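Side-chain contacts in DNA polymerase sliding clamp 2 (Thermococcus kodakarensis, PDB 3LX2), which forms a homotrimeric ring through which DNA passes and probably tethers DNA polymerase and other proteins to DNA during replication: residues A18-F23 / V240-A245; E206-S211 / L228-M233; R45-D50 / V202-D207; R11-L16 / L51-M56. All blocks are in the same frame, centred on the assembly; numbering follows the deposited sequence.

Overall arrangement
All four contacts seat helices on a single antiparallel sheet that runs through both halves of the subunit, strands 47-54 and 238-244 being the neighbours that join them. Contact 1 is central: its centre lies about 5 Å from that of contact 3 and about 7 Å from that of contact 2, and backbone hydrogen bonds link its strand to theirs. Contacts 2 and 3 share helix 202-209, while contacts 1 and 4 share helix 10-21. Contact 4 lies further off, its centre about 14 Å from that of contact 1, yet V240 touches both L16 and L51. A sulfate ion is bound beside contact 4, at R11.

Contact 1 (A18-F23 / V240-A245)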
loop_
_atom_site.group_PDB
_atom_site.type_symbol
_atom_site.label_atom_id
_atom_site.label_comp_id
_atom_site.label_asym_id
_atom_site.label_seq_id
_atom_site.Cartn_x
_atom_site.Cartn_y
_atom_site.Cartn_z
ATOM N N ALA A 18 -0.592 12.132 -15.597
ATOM C CA ALA A 18 -0.663 12.277 -14.148
ATOM C C ALA A 18 -0.042 13.630 -13.733
ATOM O O ALA A 18 -0.564 14.334 -12.884
ATOM C CB ALA A 18 0.016 11.079 -13.413
ATOM N N THR A 19 1.041 14.017 -14.359
ATOM C CA THR A 19 1.598 15.286 -14.006
ATOM C C THR A 19 0.660 16.457 -14.423
ATOM O O THR A 19 0.446 17.377 -13.660
ATOM C CB THR A 19 2.974 15.349 -14.576
ATOM O OG1 THR A 19 3.627 14.157 -14.162
ATOM C CG2 THR A 19 3.723 16.530 -14.080
ATOM N N LEU A 20 0.020 16.347 -15.570
ATOM C CA LEU A 20 -0.840 17.420 -16.067
ATOM C C LEU A 20 -2.086 17.586 -15.234
ATOM O O LEU A 20 -2.491 18.714 -14.920
ATOM C CB LEU A 20 -1.190 17.235 -17.555
ATOM C CG LEU A 20 0.021 17.079 -18.472
ATOM C CD1 LEU A 20 -0.351 16.992 -19.996
ATOM C CD2 LEU A 20 1.024 18.189 -18.225
ATOM N N GLU A 21 -2.689 16.470 -14.854
ATOM C CA GLU A 21 -3.981 16.518 -14.158
ATOM C C GLU A 21 -3.816 17.233 -12.824
ATOM O O GLU A 21 -4.793 17.714 -12.236
ATOM C CB GLU A 21 -4.510 15.107 -13.952
ATOM C CG GLU A 21 -5.975 14.983 -13.466
ATOM C CD GLU A 21 -6.087 15.127 -11.987
ATOM O OE1 GLU A 21 -5.158 14.673 -11.300
ATOM O OE2 GLU A 21 -7.074 15.706 -11.486
ATOM N N LYS A 22 -2.587 17.298 -12.332
ATOM C CA LYS A 22 -2.364 17.906 -11.031
ATOM C C LYS A 22 -2.658 19.387 -11.099
ATOM O O LYS A 22 -3.063 19.925 -10.121
ATOM C CB LYS A 22 -0.925 17.681 -10.524
ATOM C CG LYS A 22 -0.644 16.244 -10.048
ATOM C CD LYS A 22 -1.668 15.834 -8.979
ATOM C CE LYS A 22 -1.594 14.361 -8.663
ATOM N NZ LYS A 22 -0.333 14.079 -7.954
ATOM N N PHE A 23 -2.494 20.007 -12.279
ATOM C CA PHE A 23 -2.601 21.462 -12.433
ATOM C C PHE A 23 -3.771 21.970 -13.220
ATOM O O PHE A 23 -4.171 23.122 -13.017
ATOM C CB PHE A 23 -1.339 22.037 -13.099
ATOM C CG PHE A 23 -0.088 21.682 -12.377
ATOM C CD1 PHE A 23 0.258 22.358 -11.199
ATOM C CD2 PHE A 23 0.723 20.638 -12.833
ATOM C CE1 PHE A 23 1.431 22.024 -10.497
ATOM C CE2 PHE A 23 1.890 20.302 -12.135
ATOM C CZ PHE A 23 2.243 21.009 -10.959
ATOM N N VAL A 240 9.265 18.291 -22.110
ATOM C CA VAL A 240 8.217 18.749 -21.188
ATOM C C VAL A 240 8.805 19.780 -20.235
ATOM O O VAL A 240 9.762 19.508 -19.513
ATOM C CB VAL A 240 7.575 17.623 -20.345
ATOM C CG1 VAL A 240 6.417 18.184 -19.542
ATOM C CG2 VAL A 240 7.081 16.534 -21.205
ATOM N N SER A 241 8.171 20.940 -20.225
ATOM C CA SER A 241 8.684 22.159 -19.634
ATOM C C SER A 241 7.621 22.773 -18.782
ATOM O O SER A 241 6.496 22.957 -19.227
ATOM C CB SER A 241 8.986 23.164 -20.730
ATOM O OG SER A 241 9.978 22.657 -21.603
ATOM N N PHE A 242 7.993 23.063 -17.549
ATOM C CA PHE A 242 7.203 23.839 -16.633
ATOM C C PHE A 242 7.918 25.155 -16.252
ATOM O O PHE A 242 9.120 25.184 -15.891
ATOM C CB PHE A 242 6.926 23.034 -15.368
ATOM C CG PHE A 242 6.078 21.792 -15.583
ATOM C CD1 PHE A 242 4.698 21.865 -15.539
ATOM C CD2 PHE A 242 6.670 20.540 -15.792
ATOM C CE1 PHE A 242 3.896 20.693 -15.697
ATOM C CE2 PHE A 242 5.876 19.388 -15.959
ATOM C CZ PHE A 242 4.482 19.472 -15.921
ATOM N N LEU A 243 7.186 26.255 -16.374
ATOM C CA LEU A 243 7.638 27.502 -15.744
ATOM C C LEU A 243 6.845 27.713 -14.473
ATOM O O LEU A 243 5.605 27.601 -14.477
ATOM C CB LEU A 243 7.498 28.684 -16.686
ATOM C CG LEU A 243 8.178 28.596 -18.051
ATOM C CD1 LEU A 243 7.726 29.773 -18.896
ATOM C CD2 LEU A 243 9.658 28.573 -18.011
ATOM N N ILE A 244 7.553 27.947 -13.375
ATOM C CA ILE A 244 6.878 28.145 -12.092
ATOM C C ILE A 244 7.195 29.547 -11.582
ATOM O O ILE A 244 8.367 29.895 -11.371
ATOM C CB ILE A 244 7.311 27.165 -11.003
ATOM C CG1 ILE A 244 7.123 25.709 -11.443
ATOM C CG2 ILE A 244 6.482 27.430 -9.682
ATOM C CD1 ILE A 244 8.354 25.076 -12.039
ATOM N N ALA A 245 6.143 30.338 -11.397
ATOM C CA ALA A 245 6.285 31.713 -10.923
ATOM C C ALA A 245 6.907 31.764 -9.522
ATOM O O ALA A 245 6.625 30.897 -8.682
ATOM C CB ALA A 245 4.931 32.456 -10.965
#
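The long antiparallel sheet that spans both halves of the PCNA subunit sends the F242 ring out from strand 238-244 to T19 and L20 of helix 10-21 and to F23, which follows them in sequence. The outer end of the ring does the touching. F242 CZ comes within 3.6 Å of T19 CG2 and 4.3 Å of L20 CD2, while F242 CE1 lies 4.1 Å from F23 CE2. The two phenyl rings are neither stacked nor edge-to-face: their planes are inclined at 51° and their centroids are 5.9 Å apart. T19 divides its branches between two tasks. With chi1 at -51°, CG2 stands anti to the backbone N and meets F242, whereas OG1 turns back to hydrogen-bond with S15 O and S211 OG. Strand 238-244, although C-terminal in sequence, lies between strands 47-54 and 228-234, and helix 10-21 packs over it where the N-terminal and C-terminal domains join. The K22 CB methylene lies 4.1 Å above one face of the F23 ring, near its rim. F23 also packs on Y204 and I208 of helix 202-209, and I208 in turn touches F242.

Contact 2 (E206-S211 / L228-M233)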
loop_
_atom_site.group_PDB
_atom_site.type_symbol
_atom_site.label_atom_id
_atom_site.label_comp_id
_atom_site.label_asym_id
_atom_site.label_seq_id
_atom_site.Cartn_x
_atom_site.Cartn_y
_atom_site.Cartn_z
ATOM N N GLU A 206 6.698 19.399 -6.248
ATOM C CA GLU A 206 6.525 18.038 -5.832
ATOM C C GLU A 206 5.534 17.342 -6.771
ATOM O O GLU A 206 5.662 16.154 -7.044
ATOM C CB GLU A 206 6.028 18.029 -4.381
ATOM C CG GLU A 206 5.217 16.783 -3.975
ATOM C CD GLU A 206 4.958 16.701 -2.459
ATOM O OE1 GLU A 206 4.162 17.552 -1.933
ATOM O OE2 GLU A 206 5.573 15.779 -1.830
ATOM N N ASP A 207 4.524 18.070 -7.212
ATOM C CA ASP A 207 3.565 17.535 -8.176
ATOM C C ASP A 207 4.156 17.400 -9.588
ATOM O O ASP A 207 3.796 16.485 -10.334
ATOM C CB ASP A 207 2.285 18.380 -8.221
ATOM C CG ASP A 207 1.299 18.042 -7.099
ATOM O OD1 ASP A 207 1.401 16.965 -6.467
ATOM O OD2 ASP A 207 0.377 18.853 -6.869
ATOM N N ILE A 208 5.086 18.278 -9.933
ATOM C CA ILE A 208 5.778 18.209 -11.210
ATOM C C ILE A 208 6.676 16.959 -11.259
ATOM O O ILE A 208 6.639 16.251 -12.239
ATOM C CB ILE A 208 6.609 19.505 -11.478
ATOM C CG1 ILE A 208 5.692 20.726 -11.611
ATOM C CG2 ILE A 208 7.587 19.332 -12.681
ATOM C CD1 ILE A 208 6.408 22.095 -11.819
ATOM N N LEU A 209 7.459 16.717 -10.202
ATOM C CA LEU A 209 8.516 15.678 -10.111
ATOM C C LEU A 209 8.031 14.277 -9.747
ATOM O O LEU A 209 8.795 13.331 -9.790
ATOM C CB LEU A 209 9.585 16.093 -9.070
ATOM C CG LEU A 209 10.325 17.454 -9.250
ATOM C CD1 LEU A 209 11.054 17.961 -7.959
ATOM C CD2 LEU A 209 11.272 17.491 -10.504
ATOM N N ARG A 210 6.769 14.120 -9.380
ATOM C CA ARG A 210 6.322 12.799 -8.892
ATOM C C ARG A 210 6.295 11.669 -9.912
ATOM O O ARG A 210 6.637 10.560 -9.568
ATOM C CB ARG A 210 4.994 12.890 -8.176
ATOM C CG ARG A 210 4.557 11.600 -7.486
ATOM C CD ARG A 210 3.187 11.807 -6.758
ATOM N NE ARG A 210 3.359 12.510 -5.485
ATOM C CZ ARG A 210 2.941 13.747 -5.221
ATOM N NH1 ARG A 210 2.305 14.479 -6.139
ATOM N NH2 ARG A 210 3.150 14.251 -4.005
ATOM N N SER A 211 5.886 11.927 -11.147
ATOM C CA SER A 211 5.913 10.872 -12.202
ATOM C C SER A 211 7.317 10.351 -12.588
ATOM O O SER A 211 7.489 9.167 -12.794
ATOM C CB SER A 211 5.214 11.334 -13.482
ATOM O OG SER A 211 3.815 11.338 -13.320
ATOM N N LEU A 228 10.874 29.782 -12.452
ATOM C CA LEU A 228 11.798 28.627 -12.505
ATOM C C LEU A 228 11.453 27.731 -13.700
ATOM O O LEU A 228 10.284 27.463 -13.932
ATOM C CB LEU A 228 11.677 27.792 -11.230
ATOM C CG LEU A 228 12.181 26.327 -11.229
ATOM C CD1 LEU A 228 13.704 26.263 -11.119
ATOM C CD2 LEU A 228 11.549 25.498 -10.088
ATOM N N LEU A 229 12.465 27.238 -14.420
ATOM C CA LEU A 229 12.238 26.167 -15.440
ATOM C C LEU A 229 12.627 24.782 -14.929
ATOM O O LEU A 229 13.692 24.604 -14.359
ATOM C CB LEU A 229 12.932 26.437 -16.777
ATOM C CG LEU A 229 12.911 25.249 -17.788
ATOM C CD1 LEU A 229 11.494 24.962 -18.395
ATOM C CD2 LEU A 229 13.990 25.324 -18.923
ATOM N N LEU A 230 11.734 23.820 -15.096
ATOM C CA LEU A 230 12.083 22.420 -14.941
ATOM C C LEU A 230 11.599 21.754 -16.233
ATOM O O LEU A 230 10.401 21.830 -16.602
ATOM C CB LEU A 230 11.378 21.762 -13.762
ATOM C CG LEU A 230 11.450 22.243 -12.317
ATOM C CD1 LEU A 230 10.813 21.203 -11.457
ATOM C CD2 LEU A 230 12.882 22.439 -11.871
ATOM N N LYS A 231 12.558 21.127 -16.899
ATOM C CA LYS A 231 12.363 20.541 -18.201
ATOM C C LYS A 231 12.811 19.077 -18.184
ATOM O O LYS A 231 13.902 18.743 -17.670
ATOM C CB LYS A 231 13.156 21.337 -19.226
ATOM C CG LYS A 231 13.258 20.726 -20.646
ATOM C CD LYS A 231 13.909 21.797 -21.531
ATOM C CE LYS A 231 14.167 21.297 -22.929
ATOM N NZ LYS A 231 14.306 22.449 -23.870
ATOM N N TYR A 232 11.950 18.210 -18.707
ATOM C CA TYR A 232 12.369 16.847 -18.966
ATOM C C TYR A 232 12.262 16.388 -20.405
ATOM O O TYR A 232 11.240 16.602 -21.078
ATOM C CB TYR A 232 11.832 15.805 -17.967
ATOM C CG TYR A 232 10.337 15.697 -17.628
ATOM C CD1 TYR A 232 9.770 16.422 -16.543
ATOM C CD2 TYR A 232 9.509 14.757 -18.278
ATOM C CE1 TYR A 232 8.395 16.273 -16.176
ATOM C CE2 TYR A 232 8.105 14.593 -17.894
ATOM C CZ TYR A 232 7.573 15.354 -16.854
ATOM O OH TYR A 232 6.239 15.191 -16.467
ATOM N N MET A 233 13.354 15.794 -20.873
ATOM C CA MET A 233 13.439 15.214 -22.214
ATOM C C MET A 233 12.705 13.904 -22.172
ATOM O O MET A 233 12.853 13.171 -21.215
ATOM C CB MET A 233 14.888 14.999 -22.595
ATOM C CG MET A 233 15.646 16.276 -22.738
ATOM S SD MET A 233 14.661 17.525 -23.587
ATOM C CE MET A 233 15.985 18.614 -24.168
#
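The Y232 ring meets I208 O at an oblique angle, Y232 CE1 being 4.3 Å from that oxygen, while the other flat group, the R210 guanidinium, belongs to a salt-bridge network with E206 and D207 of its own segment. E206 O lies above one face of the guanidinium, displaced toward its rim. At the edge D207 OD1 sits in plane, and R210 NH1 donates to D207 OD1 at 2.7 Å with an N-H...O angle of 149°; the weaker ion pair from R210 NH2 to E206 OE2 spans 3.6 Å. K22 forms a long, weak ion pair with D207. The apolar core is simpler. L230 presents one methyl to two helix residues: L230 CD1 lies 3.9 Å from both I208 CG2 and L209 CD2. The isoleucine chi1 of -64° sends CG2 out anti to the backbone N, onto the leucine, and the L209 and L230 side chains are set roughly at right angles. Around this junction, I208 continues onto F242 and I244 of strand 238-244, L209 leans on L141 and V145 of helix 138-151, and L230 backs onto I220 of strand 217-222; helix 202-209 therefore rests on the sheet with helix 138-151 at its flank.

Contact 3 (R45-D50 / V202-D207); sequences RVVLVD and VAYLED
From the helix, Y204 makes this contact by itself, and two consecutive valines, V46 and V47, take its ring in different ways. V46 stands over the face. V46 CG1 lies 4.0 Å from the Y204 ring centroid and only 2° off the normal, a CH-pi contact centred almost exactly on the aromatic system. That methyl points at the ring because chi1 of 177° carries CG1 anti to the backbone N; V46 CB follows behind it, 4.2 Å from Y204 CZ. V47 approaches from the same side of the ring plane but obliquely, near the root of the side chain: V47 CG2 is 3.2 Å from Y204 CD1 and 3.9 Å from Y204 CE1, and the first of these is unusually short, its exact value doubtful. The two methyls thus lie on the same side of the ring plane, one over the middle of the ring, the other toward CD1. The tyrosine keeps CG beside its own backbone N, with chi1 at -63°, which swings the ring off the first turn of helix 202-209 toward the start of strand 47-54.

The valines have further partners: V47 N is hydrogen-bonded to D42 OD2, V46 pairs by its backbone with A245, and F23 touches both V47 and Y204. A strand from the N-terminal half thereby meets a helix from the C-terminal half, an arrangement characteristic of the PCNA fold, in which two similar domains share a continuous sheet and their helices pack on one side of it, lining the ring's interior.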
loop_
_atom_site.group_PDB
_atom_site.type_symbol
_atom_site.label_atom_id
_atom_site.label_comp_id
_atom_site.label_asym_id
_atom_site.label_seq_id
_atom_site.Cartn_x
_atom_site.Cartn_y
_atom_site.Cartn_z
ATOM N N ARG A 45 -2.224 31.095 -12.306
ATOM C CA ARG A 45 -1.123 31.636 -13.084
ATOM C C ARG A 45 0.207 31.381 -12.395
ATOM O O ARG A 45 1.169 32.101 -12.618
ATOM C CB ARG A 45 -1.285 33.145 -13.302
ATOM C CG ARG A 45 -2.703 33.588 -13.654
ATOM C CD ARG A 45 -3.066 32.953 -14.943
ATOM N NE ARG A 45 -4.454 33.193 -15.330
ATOM C CZ ARG A 45 -5.079 32.452 -16.239
ATOM N NH1 ARG A 45 -4.441 31.435 -16.797
ATOM N NH2 ARG A 45 -6.335 32.717 -16.578
ATOM N N VAL A 46 0.279 30.372 -11.541
ATOM C CA VAL A 46 1.573 30.035 -11.008
ATOM C C VAL A 46 2.363 29.059 -11.901
ATOM O O VAL A 46 3.604 29.060 -11.856
ATOM C CB VAL A 46 1.477 29.566 -9.577
ATOM C CG1 VAL A 46 2.819 29.152 -9.087
ATOM C CG2 VAL A 46 1.028 30.722 -8.737
ATOM N N VAL A 47 1.658 28.286 -12.737
ATOM C CA VAL A 47 2.247 27.132 -13.422
ATOM C C VAL A 47 1.965 27.104 -14.917
ATOM O O VAL A 47 0.829 27.128 -15.329
ATOM C CB VAL A 47 1.802 25.779 -12.735
ATOM C CG1 VAL A 47 2.226 24.575 -13.511
ATOM C CG2 VAL A 47 2.384 25.673 -11.361
ATOM N N LEU A 48 3.022 27.088 -15.716
ATOM C CA LEU A 48 2.898 26.961 -17.180
ATOM C C LEU A 48 3.573 25.715 -17.728
ATOM O O LEU A 48 4.757 25.468 -17.461
ATOM C CB LEU A 48 3.506 28.167 -17.917
ATOM C CG LEU A 48 3.527 28.096 -19.464
ATOM C CD1 LEU A 48 3.612 29.529 -20.074
ATOM C CD2 LEU A 48 4.661 27.203 -20.038
ATOM N N VAL A 49 2.839 24.986 -18.555
ATOM C CA VAL A 49 3.382 23.811 -19.186
ATOM C C VAL A 49 3.530 23.978 -20.687
ATOM O O VAL A 49 2.632 24.505 -21.365
ATOM C CB VAL A 49 2.607 22.535 -18.810
ATOM C CG1 VAL A 49 1.310 22.468 -19.576
ATOM C CG2 VAL A 49 3.447 21.365 -19.092
ATOM N N ASP A 50 4.696 23.565 -21.177
ATOM C CA ASP A 50 4.967 23.493 -22.572
ATOM C C ASP A 50 5.464 22.080 -22.988
ATOM O O ASP A 50 6.503 21.582 -22.575
ATOM C CB ASP A 50 5.921 24.608 -22.982
ATOM C CG ASP A 50 6.061 24.728 -24.487
ATOM O OD1 ASP A 50 5.142 24.306 -25.206
ATOM O OD2 ASP A 50 7.108 25.252 -24.964
ATOM N N VAL A 202 6.722 24.756 -2.825
ATOM C CA VAL A 202 6.963 23.334 -2.681
ATOM C C VAL A 202 5.913 22.420 -3.327
ATOM O O VAL A 202 6.251 21.391 -3.989
ATOM C CB VAL A 202 7.145 23.010 -1.192
ATOM C CG1 VAL A 202 7.023 21.525 -0.905
ATOM C CG2 VAL A 202 8.502 23.525 -0.761
ATOM N N ALA A 203 4.652 22.779 -3.136
ATOM C CA ALA A 203 3.546 21.914 -3.511
ATOM C C ALA A 203 3.632 21.760 -4.991
ATOM O O ALA A 203 3.621 20.651 -5.530
ATOM C CB ALA A 203 2.228 22.570 -3.147
ATOM N N TYR A 204 3.727 22.886 -5.664
ATOM C CA TYR A 204 3.893 22.892 -7.113
ATOM C C TYR A 204 5.030 21.950 -7.662
ATOM O O TYR A 204 4.773 21.111 -8.534
ATOM C CB TYR A 204 3.961 24.349 -7.618
ATOM C CG TYR A 204 2.655 25.152 -7.366
ATOM C CD1 TYR A 204 1.589 25.089 -8.270
ATOM C CD2 TYR A 204 2.488 25.955 -6.227
ATOM C CE1 TYR A 204 0.387 25.804 -8.051
ATOM C CE2 TYR A 204 1.273 26.674 -5.985
ATOM C CZ TYR A 204 0.237 26.595 -6.907
ATOM O OH TYR A 204 -0.960 27.289 -6.723
ATOM N N LEU A 205 6.238 22.024 -7.097
ATOM C CA LEU A 205 7.391 21.264 -7.596
ATOM C C LEU A 205 7.260 19.753 -7.395
ATOM O O LEU A 205 7.662 18.919 -8.253
ATOM C CB LEU A 205 8.692 21.773 -6.959
ATOM C CG LEU A 205 9.035 23.290 -6.987
ATOM C CD1 LEU A 205 10.473 23.497 -6.747
ATOM C CD2 LEU A 205 8.677 24.001 -8.275
ATOM N N GLU A 206 6.698 19.399 -6.248
ATOM C CA GLU A 206 6.525 18.038 -5.832
ATOM C C GLU A 206 5.534 17.342 -6.771
ATOM O O GLU A 206 5.662 16.154 -7.044
ATOM C CB GLU A 206 6.028 18.029 -4.381
ATOM C CG GLU A 206 5.217 16.783 -3.975
ATOM C CD GLU A 206 4.958 16.701 -2.459
ATOM O OE1 GLU A 206 4.162 17.552 -1.933
ATOM O OE2 GLU A 206 5.573 15.779 -1.830
ATOM N N ASP A 207 4.524 18.070 -7.212
ATOM C CA ASP A 207 3.565 17.535 -8.176
ATOM C C ASP A 207 4.156 17.400 -9.588
ATOM O O ASP A 207 3.796 16.485 -10.334
ATOM C CB ASP A 207 2.285 18.380 -8.221
ATOM C CG ASP A 207 1.299 18.042 -7.099
ATOM O OD1 ASP A 207 1.401 16.965 -6.467
ATOM O OD2 ASP A 207 0.377 18.853 -6.869
#

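Contact 4 (R11-L16 / L51-M56); sequences REFESL and LNLPEM. With SO4 (sulfate ion), chain E.
L53 and L16 meet methyl to methyl, and the bump that fits most closely is L53 CD1. In the notch between two helix side chains, L53 CD1 lies 3.9 Å from F13 CE2 and 4.0 Å from L16 CD2, with the phenyl ring set obliquely to it. L16 is a fork: while CD2 reaches toward L53, L16 CD1 points tip to tip at L51 CD1, 4.2 Å away. Its chi1 of -178° holds CG anti to the backbone N and so extends the fork from the helix toward the strand. L51 and L53, alternate residues, present two bumps on one side of the strand, and L16 meets both. The segments 11-16 and 51-54 run nearly antiparallel, at 159°, with axes 13.1 Å apart, a gap bridged by long side chains. V240 of the adjoining strand 238-244 packs on both L16 and L51.

R11 turns to other chemistry: R11 NH1 donates two weak hydrogen bonds to a sulfate ion, to O4 at 2.8 Å and O2 at 3.2 Å, and S9 OG and R86 N bind the same anion. A buried hydrocarbon joint is thus paired with an exposed arginine that binds an anion; the sulfate, probably from the crystallisation liquor, is consistent with an affinity for phosphate-like groups.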
loop_
_atom_site.group_PDB
_atom_site.type_symbol
_atom_site.label_atom_id
_atom_site.label_comp_id
_atom_site.label_asym_id
_atom_site.label_seq_id
_atom_site.Cartn_x
_atom_site.Cartn_y
_atom_site.Cartn_z
ATOM N N ARG A 11 1.566 3.150 -20.024
ATOM C CA ARG A 11 2.023 3.463 -18.670
ATOM C C ARG A 11 2.958 4.638 -18.636
ATOM O O ARG A 11 2.767 5.498 -17.820
ATOM C CB ARG A 11 2.718 2.279 -17.995
ATOM C CG ARG A 11 1.839 1.422 -17.107
ATOM C CD ARG A 11 2.576 0.162 -17.063
ATOM N NE ARG A 11 2.755 -0.453 -15.759
ATOM C CZ ARG A 11 3.845 -1.142 -15.397
ATOM N NH1 ARG A 11 4.943 -1.254 -16.169
ATOM N NH2 ARG A 11 3.845 -1.712 -14.224
ATOM N N GLU A 12 3.975 4.656 -19.493
ATOM C CA GLU A 12 4.729 5.898 -19.685
ATOM C C GLU A 12 3.769 7.028 -19.897
ATOM O O GLU A 12 3.815 7.998 -19.150
ATOM C CB GLU A 12 5.737 5.810 -20.820
ATOM C CG GLU A 12 7.150 5.723 -20.296
ATOM C CD GLU A 12 8.159 5.336 -21.359
ATOM O OE1 GLU A 12 7.929 5.601 -22.568
ATOM O OE2 GLU A 12 9.199 4.750 -20.986
ATOM N N PHE A 13 2.849 6.907 -20.839
ATOM C CA PHE A 13 1.934 8.041 -21.120
ATOM C C PHE A 13 1.035 8.418 -19.957
ATOM O O PHE A 13 0.695 9.589 -19.776
ATOM C CB PHE A 13 1.050 7.705 -22.294
ATOM C CG PHE A 13 0.714 8.852 -23.144
ATOM C CD1 PHE A 13 -0.477 9.531 -22.971
ATOM C CD2 PHE A 13 1.554 9.233 -24.191
ATOM C CE1 PHE A 13 -0.842 10.597 -23.809
ATOM C CE2 PHE A 13 1.186 10.353 -25.049
ATOM C CZ PHE A 13 -0.022 11.032 -24.824
ATOM N N GLU A 14 0.611 7.410 -19.181
ATOM C CA GLU A 14 -0.151 7.628 -17.939
ATOM C C GLU A 14 0.569 8.659 -17.061
ATOM O O GLU A 14 -0.040 9.463 -16.398
ATOM C CB GLU A 14 -0.237 6.308 -17.181
ATOM C CG GLU A 14 -1.049 6.307 -15.872
ATOM C CD GLU A 14 -0.259 6.850 -14.704
ATOM O OE1 GLU A 14 0.979 6.841 -14.787
ATOM O OE2 GLU A 14 -0.849 7.344 -13.722
ATOM N N SER A 15 1.886 8.596 -17.077
ATOM C CA SER A 15 2.675 9.267 -16.146
ATOM C C SER A 15 2.867 10.754 -16.520
ATOM O O SER A 15 2.901 11.654 -15.671
ATOM C CB SER A 15 3.974 8.472 -15.985
ATOM O OG SER A 15 5.000 9.413 -15.930
ATOM N N LEU A 16 2.923 11.033 -17.807
ATOM C CA LEU A 16 2.737 12.388 -18.298
ATOM C C LEU A 16 1.346 12.919 -17.988
ATOM O O LEU A 16 1.165 14.095 -17.620
ATOM C CB LEU A 16 2.881 12.361 -19.789
ATOM C CG LEU A 16 2.754 13.709 -20.472
ATOM C CD1 LEU A 16 3.985 14.569 -20.187
ATOM C CD2 LEU A 16 2.582 13.437 -21.993
ATOM N N LEU A 51 4.678 21.444 -23.827
ATOM C CA LEU A 51 4.805 20.033 -24.078
ATOM C C LEU A 51 4.956 19.818 -25.577
ATOM O O LEU A 51 4.118 20.258 -26.387
ATOM C CB LEU A 51 3.536 19.340 -23.562
ATOM C CG LEU A 51 3.186 17.940 -24.018
ATOM C CD1 LEU A 51 4.292 16.952 -23.597
ATOM C CD2 LEU A 51 1.844 17.490 -23.401
ATOM N N ASN A 52 6.012 19.117 -25.946
ATOM C CA ASN A 52 6.163 18.737 -27.329
ATOM C C ASN A 52 6.524 17.259 -27.592
ATOM O O ASN A 52 7.585 16.782 -27.217
ATOM C CB ASN A 52 7.110 19.696 -28.039
ATOM C CG ASN A 52 7.414 19.255 -29.444
ATOM O OD1 ASN A 52 6.657 19.501 -30.388
ATOM N ND2 ASN A 52 8.537 18.556 -29.591
ATOM N N LEU A 53 5.636 16.573 -28.296
ATOM C CA LEU A 53 5.764 15.157 -28.590
ATOM C C LEU A 53 5.845 14.887 -30.112
ATOM O O LEU A 53 4.824 14.702 -30.779
ATOM C CB LEU A 53 4.610 14.369 -27.940
ATOM C CG LEU A 53 4.442 14.438 -26.412
ATOM C CD1 LEU A 53 3.217 13.620 -25.893
ATOM C CD2 LEU A 53 5.667 14.076 -25.683
ATOM N N PRO A 54 7.057 14.859 -30.662
ATOM C CA PRO A 54 7.247 14.695 -32.121
ATOM C C PRO A 54 6.840 13.292 -32.571
ATOM O O PRO A 54 7.029 12.328 -31.840
ATOM C CB PRO A 54 8.764 14.887 -32.314
ATOM C CG PRO A 54 9.256 15.518 -31.055
ATOM C CD PRO A 54 8.340 15.023 -29.952
ATOM N N GLU A 55 6.316 13.174 -33.776
ATOM C CA GLU A 55 5.855 11.887 -34.303
ATOM C C GLU A 55 6.827 10.757 -34.170
ATOM O O GLU A 55 6.404 9.627 -33.951
ATOM C CB GLU A 55 5.513 12.016 -35.759
ATOM C CG GLU A 55 6.732 12.265 -36.617
ATOM C CD GLU A 55 6.379 12.378 -38.059
ATOM O OE1 GLU A 55 5.485 11.648 -38.532
ATOM O OE2 GLU A 55 6.989 13.226 -38.724
ATOM N N MET A 56 8.127 11.023 -34.288
ATOM C CA MET A 56 9.113 9.911 -34.162
ATOM C C MET A 56 9.013 9.077 -32.839
ATOM O O MET A 56 9.512 7.944 -32.770
ATOM C CB MET A 56 10.562 10.387 -34.386
ATOM C CG MET A 56 11.222 11.001 -33.170
ATOM S SD MET A 56 13.013 11.345 -33.413
ATOM C CE MET A 56 12.753 12.605 -34.698
HETATM S S SO4 E . 5.855 -0.561 -19.575
HETATM O O1 SO4 E . 5.871 0.832 -19.907
HETATM O O2 SO4 E . 4.489 -1.042 -19.332
HETATM O O3 SO4 E . 6.418 -1.190 -20.780
HETATM O O4 SO4 E . 6.658 -0.846 -18.363
#